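Side-chain contacts in Emp47p (form2) (Saccharomyces cerevisiae, PDB 2A6Z), which acts as a carbohydrate-binding cargo receptor, involved in the secretion of glycoproteins and required for the exit of EMP46 from the endoplasmic reticulum: residues D95-L98 with P102-Y105; W67-V72 with I82-V87. All blocks are in the same frame, centred on the assembly; numbering follows the deposited sequence. Where two conformers were deposited one is given.

In the fold
The two contacts lie at different depths of one legume-like lectin beta sandwich. Contact 2 is near its middle, about 3 Å from the centre of the chain, where strand 63-72 of one sheet faces strand 81-88 of the other. Contact 1 lies about 14 Å from that centre, inside the loop that joins strand 81-88 to strand 108-113. The contact centres are 16 Å apart, yet the strand connects them: F84 points into the sandwich, while its neighbour W85 packs against the loop. There W85 CZ2 comes within 3.4 Å of L98 O and W85 CZ3 within 3.7 Å of Y105 CD2.

Contact 1: D95-L98 with P102-Y105; sequences DKQL and PVNY
D95 meets V103 across the loop between sandwich strands 81-88 and 108-113, its carboxylate accepting a hydrogen bond from V103 N while closing an Asx turn on its own segment through Q97 N. The bond from V103 N to D95 OD2 is 2.9 Å long and nearly straight. The two backbone N-H groups come from opposite faces of the carboxylate plane, so OD2 is gripped from both sides. With CG anti to the backbone N (chi1 -175°), the D95 carboxylate is directed across to V103.

This bond and the apolar packing that continues it form the tight part of the contact. L98 CB lies 3.7 Å from V103 CA and almost as near V103 CB, and the L98 CD2 methyl reaches Y105 CE2 at 3.9 Å, obliquely to the ring. L98, P102 and Y105 pack on W85 of strand 81-88, and the Y105 ring meets that indole edge-to-face. P102 N, without a hydrogen to give, sits close to D95 O unbonded, and the proline CA-H makes a CH...O contact with the same carbonyl.

The solvent side, with the exposed Q97 and N104, is looser. A water accepts weakly from D95 N and donates to N104 OD1, which stands 3.5 Å from D95 CB. The extended Q97 chain passes V103 at a slant, with NE2 3.7 Å from the CG1 methyl. NE2 donates within its own amide plane to the syn lone pair of D95 OD1 at 2.8 Å, the oxygen lying 1° out of that plane.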
loop_
_atom_site.group_PDB
_atom_site.type_symbol
_atom_site.label_atom_id
_atom_site.label_comp_id
_atom_site.label_asym_id
_atom_site.label_seq_id
_atom_site.Cartn_x
_atom_site.Cartn_y
_atom_site.Cartn_z
ATOM N N ASP A 95 -15.211 -0.058 -3.724
ATOM C CA ASP A 95 -14.898 -0.989 -4.821
ATOM C C ASP A 95 -13.716 -1.892 -4.438
ATOM O O ASP A 95 -12.751 -1.412 -3.851
ATOM C CB ASP A 95 -14.644 -0.241 -6.116
ATOM C CG ASP A 95 -14.447 -1.191 -7.290
ATOM O OD1 ASP A 95 -15.472 -1.498 -7.927
ATOM O OD2 ASP A 95 -13.328 -1.646 -7.532
ATOM N N LYS A 96 -13.816 -3.163 -4.798
ATOM C CA LYS A 96 -12.872 -4.203 -4.440
ATOM C C LYS A 96 -12.257 -4.876 -5.659
ATOM O O LYS A 96 -11.686 -5.959 -5.484
ATOM C CB LYS A 96 -13.511 -5.219 -3.526
ATOM C CG LYS A 96 -14.222 -4.660 -2.294
ATOM C CD LYS A 96 -13.199 -4.231 -1.233
ATOM C CE LYS A 96 -13.915 -3.488 -0.111
ATOM N NZ LYS A 96 -13.113 -3.448 1.161
ATOM N N GLN A 97 -12.374 -4.342 -6.842
ATOM C CA GLN A 97 -12.020 -5.072 -8.028
ATOM C C GLN A 97 -10.573 -5.041 -8.440
ATOM O O GLN A 97 -10.197 -5.755 -9.404
ATOM C CB GLN A 97 -12.851 -4.549 -9.215
ATOM C CG GLN A 97 -14.348 -4.743 -9.063
ATOM C CD GLN A 97 -15.101 -4.262 -10.277
ATOM O OE1 GLN A 97 -15.132 -4.977 -11.304
ATOM N NE2 GLN A 97 -15.620 -3.025 -10.237
ATOM N N LEU A 98 -9.714 -4.276 -7.763
ATOM C CA LEU A 98 -8.299 -4.162 -8.151
ATOM C C LEU A 98 -7.445 -4.504 -6.934
ATOM O O LEU A 98 -7.304 -3.704 -6.017
ATOM C CB LEU A 98 -8.048 -2.723 -8.632
ATOM C CG LEU A 98 -6.580 -2.413 -9.037
ATOM C CD1 LEU A 98 -6.108 -3.381 -10.121
ATOM C CD2 LEU A 98 -6.510 -0.968 -9.470
ATOM N N PRO A 102 -9.954 -0.341 -4.894
ATOM C CA PRO A 102 -10.823 0.289 -5.896
ATOM C C PRO A 102 -10.208 0.381 -7.277
ATOM O O PRO A 102 -9.167 0.967 -7.469
ATOM C CB PRO A 102 -11.076 1.680 -5.296
ATOM C CG PRO A 102 -9.802 1.928 -4.482
ATOM C CD PRO A 102 -9.480 0.605 -3.877
ATOM N N VAL A 103 -10.931 -0.138 -8.292
ATOM C CA VAL A 103 -10.448 -0.090 -9.682
ATOM C C VAL A 103 -10.650 1.231 -10.362
ATOM O O VAL A 103 -9.976 1.551 -11.344
ATOM C CB VAL A 103 -11.118 -1.256 -10.482
ATOM C CG1 VAL A 103 -12.586 -0.980 -10.785
ATOM C CG2 VAL A 103 -10.380 -1.551 -11.794
ATOM N N ASN A 104 -11.545 2.063 -9.841
ATOM C CA ASN A 104 -11.850 3.390 -10.339
ATOM C C ASN A 104 -11.408 4.431 -9.347
ATOM O O ASN A 104 -12.139 5.376 -9.092
ATOM C CB ASN A 104 -13.398 3.413 -10.402
ATOM C CG ASN A 104 -14.004 3.178 -8.979
ATOM O OD1 ASN A 104 -13.503 2.491 -8.028
ATOM N ND2 ASN A 104 -15.174 3.803 -8.717
ATOM N N TYR A 105 -10.211 4.240 -8.786
ATOM C CA TYR A 105 -9.705 5.194 -7.750
ATOM C C TYR A 105 -9.321 6.523 -8.361
ATOM O O TYR A 105 -9.054 6.624 -9.556
ATOM C CB TYR A 105 -8.523 4.517 -7.044
ATOM C CG TYR A 105 -7.335 4.315 -7.920
ATOM C CD1 TYR A 105 -6.248 5.209 -7.962
ATOM C CD2 TYR A 105 -7.256 3.165 -8.742
ATOM C CE1 TYR A 105 -5.151 5.010 -8.774
ATOM C CE2 TYR A 105 -6.161 2.954 -9.575
ATOM C CZ TYR A 105 -5.135 3.860 -9.578
ATOM O OH TYR A 105 -4.023 3.679 -10.396
HETATM O O HOH W 1 -14.202 2.915 -5.026
#

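Contact 2: W67-V72 with I82-V87; sequences WTFRSV and ISFWFV
F84 drives its ring edge between W67 and F69, two residues that point inward from the facing strand. Against W67 the edge is turned to the five-membered ring, with the planes at 51° and the centroids 4.6 Å apart. F84 CD1 does most of the touching: it sits over one indole face, offset toward the rim, 3.5 Å from W67 CG, while the neighbouring CE1 reaches W67 CB. The two side chains run past each other in opposite directions, so that the CD1-CE1 edge of F84 lies across the face of the five-membered ring.

F69 receives the far end of the same ring. The two side chains cross at about a right angle, and F84 CZ stands 3.9 Å from F69 CD2 over one face, in an edge-to-face pair with planes 65° apart. Chi1 of 84° puts F69 CG between its own backbone N and carbonyl carbon, which presents that face to CZ. I82, two residues before F84, adds an aliphatic contact: its extended CD1 methyl meets F69 CD1 at 4.0 Å.

The indole N-H is satisfied by water: W67 NE1 donates to it at 2.9 Å, and that water donates to W85 O, a polar bridge from sheet to sheet beside the rings. V197 and I159, one from a strand of each sheet, also pack on F84. The axes of 67-72 and 82-87 approach to 10.4 Å and run nearly antiparallel, and the direct contacts between the strands are all made by side chains, as in the hydrophobic core between the two sheets of a concanavalin-like beta sandwich.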
loop_
_atom_site.group_PDB
_atom_site.type_symbol
_atom_site.label_atom_id
_atom_site.label_comp_id
_atom_site.label_asym_id
_atom_site.label_seq_id
_atom_site.Cartn_x
_atom_site.Cartn_y
_atom_site.Cartn_z
ATOM N N TRP A 67 5.279 2.057 5.296
ATOM C CA TRP A 67 4.621 0.734 5.501
ATOM C C TRP A 67 5.678 -0.308 5.716
ATOM O O TRP A 67 6.604 -0.441 4.906
ATOM C CB TRP A 67 3.816 0.394 4.244
ATOM C CG TRP A 67 2.554 1.118 4.028
ATOM C CD1 TRP A 67 2.317 2.175 3.212
ATOM C CD2 TRP A 67 1.269 0.818 4.648
ATOM N NE1 TRP A 67 0.988 2.562 3.283
ATOM C CE2 TRP A 67 0.339 1.729 4.141
ATOM C CE3 TRP A 67 0.878 -0.182 5.568
ATOM C CZ2 TRP A 67 -1.019 1.706 4.530
ATOM C CZ3 TRP A 67 -0.478 -0.168 5.935
ATOM C CH2 TRP A 67 -1.370 0.757 5.423
ATOM N N THR A 68 5.495 -1.115 6.763
ATOM C CA THR A 68 6.388 -2.231 7.043
ATOM C C THR A 68 5.561 -3.536 6.815
ATOM O O THR A 68 4.573 -3.759 7.522
ATOM C CB THR A 68 6.899 -2.165 8.491
ATOM O OG1 THR A 68 7.582 -0.939 8.705
ATOM C CG2 THR A 68 7.883 -3.292 8.749
ATOM N N PHE A 69 5.992 -4.321 5.832
ATOM C CA PHE A 69 5.168 -5.472 5.391
ATOM C C PHE A 69 6.073 -6.616 5.011
ATOM O O PHE A 69 7.272 -6.440 4.766
ATOM C CB PHE A 69 4.221 -5.110 4.251
ATOM C CG PHE A 69 4.912 -5.182 2.889
ATOM C CD1 PHE A 69 4.692 -6.275 2.044
ATOM C CD2 PHE A 69 5.801 -4.192 2.467
ATOM C CE1 PHE A 69 5.344 -6.390 0.843
ATOM C CE2 PHE A 69 6.440 -4.307 1.257
ATOM C CZ PHE A 69 6.220 -5.392 0.424
ATOM N N ARG A 70 5.488 -7.796 4.861
ATOM C CA ARG A 70 6.243 -8.908 4.308
ATOM C C ARG A 70 5.271 -9.824 3.548
ATOM O O ARG A 70 4.062 -9.735 3.671
ATOM C CB ARG A 70 7.015 -9.715 5.369
ATOM C CG ARG A 70 6.091 -10.487 6.336
ATOM C CD ARG A 70 6.958 -11.199 7.365
ATOM N NE ARG A 70 6.041 -12.024 8.195
ATOM C CZ ARG A 70 6.461 -12.793 9.158
ATOM N NH1 ARG A 70 7.741 -12.863 9.452
ATOM N NH2 ARG A 70 5.561 -13.509 9.833
ATOM N N SER A 71 5.917 -10.693 2.752
ATOM C CA SER A 71 5.232 -11.827 2.126
ATOM C C SER A 71 5.976 -13.087 2.528
ATOM O O SER A 71 7.200 -13.193 2.325
ATOM C CB SER A 71 5.276 -11.699 0.584
ATOM O OG SER A 71 4.814 -12.944 0.069
ATOM N N VAL A 72 5.204 -14.040 3.086
ATOM C CA VAL A 72 5.795 -15.324 3.483
ATOM C C VAL A 72 4.929 -16.462 2.925
ATOM O O VAL A 72 3.746 -16.296 2.645
ATOM C CB VAL A 72 5.959 -15.474 5.026
ATOM C CG1 VAL A 72 7.029 -14.493 5.506
ATOM C CG2 VAL A 72 4.642 -15.241 5.735
ATOM N N ILE A 82 -0.025 -7.054 -3.568
ATOM C CA ILE A 82 -0.372 -6.171 -2.420
ATOM C C ILE A 82 -0.312 -4.733 -2.937
ATOM O O ILE A 82 0.634 -4.361 -3.636
ATOM C CB ILE A 82 0.524 -6.424 -1.186
ATOM C CG1 ILE A 82 0.125 -5.516 -0.006
ATOM C CG2 ILE A 82 2.025 -6.303 -1.482
ATOM C CD1 ILE A 82 0.760 -5.875 1.308
ATOM N N SER A 83 -1.350 -3.990 -2.606
ATOM C CA SER A 83 -1.481 -2.593 -3.061
ATOM C C SER A 83 -1.621 -1.663 -1.871
ATOM O O SER A 83 -2.373 -1.904 -0.915
ATOM C CB SER A 83 -2.737 -2.457 -3.893
ATOM O OG SER A 83 -2.573 -2.979 -5.202
ATOM N N PHE A 84 -0.888 -0.549 -1.957
ATOM C CA PHE A 84 -0.897 0.527 -0.964
ATOM C C PHE A 84 -1.531 1.744 -1.613
ATOM O O PHE A 84 -1.148 2.111 -2.716
ATOM C CB PHE A 84 0.528 0.849 -0.480
ATOM C CG PHE A 84 1.259 -0.358 0.042
ATOM C CD1 PHE A 84 1.242 -0.672 1.386
ATOM C CD2 PHE A 84 2.000 -1.186 -0.816
ATOM C CE1 PHE A 84 1.907 -1.773 1.880
ATOM C CE2 PHE A 84 2.629 -2.316 -0.349
ATOM C CZ PHE A 84 2.592 -2.593 1.024
ATOM N N TRP A 85 -2.511 2.333 -0.930
ATOM C CA TRP A 85 -3.387 3.304 -1.564
ATOM C C TRP A 85 -3.302 4.690 -0.910
ATOM O O TRP A 85 -3.173 4.782 0.321
ATOM C CB TRP A 85 -4.841 2.842 -1.446
ATOM C CG TRP A 85 -5.099 1.489 -2.048
ATOM C CD1 TRP A 85 -5.042 0.284 -1.389
ATOM C CD2 TRP A 85 -5.454 1.205 -3.413
ATOM N NE1 TRP A 85 -5.350 -0.755 -2.273
ATOM C CE2 TRP A 85 -5.613 -0.203 -3.495
ATOM C CE3 TRP A 85 -5.676 1.996 -4.553
ATOM C CZ2 TRP A 85 -5.979 -0.852 -4.698
ATOM C CZ3 TRP A 85 -6.043 1.351 -5.718
ATOM C CH2 TRP A 85 -6.190 -0.053 -5.793
ATOM N N PHE A 86 -3.453 5.699 -1.725
ATOM C CA PHE A 86 -3.612 7.085 -1.288
ATOM C C PHE A 86 -4.613 7.720 -2.276
ATOM O O PHE A 86 -4.216 8.138 -3.345
ATOM C CB PHE A 86 -2.241 7.774 -1.275
ATOM C CG PHE A 86 -2.317 9.254 -0.880
ATOM C CD1 PHE A 86 -2.514 9.566 0.468
ATOM C CD2 PHE A 86 -2.191 10.291 -1.808
ATOM C CE1 PHE A 86 -2.585 10.896 0.896
ATOM C CE2 PHE A 86 -2.243 11.587 -1.390
ATOM C CZ PHE A 86 -2.424 11.894 -0.031
ATOM N N VAL A 87 -5.893 7.684 -1.904
ATOM C CA VAL A 87 -6.940 7.932 -2.905
ATOM C C VAL A 87 -8.073 8.828 -2.329
ATOM O O VAL A 87 -8.446 8.679 -1.163
ATOM C CB VAL A 87 -7.563 6.622 -3.461
ATOM C CG1 VAL A 87 -6.471 5.749 -4.126
ATOM C CG2 VAL A 87 -8.261 5.799 -2.401
HETATM O O HOH W 2 -0.818 4.020 1.577
#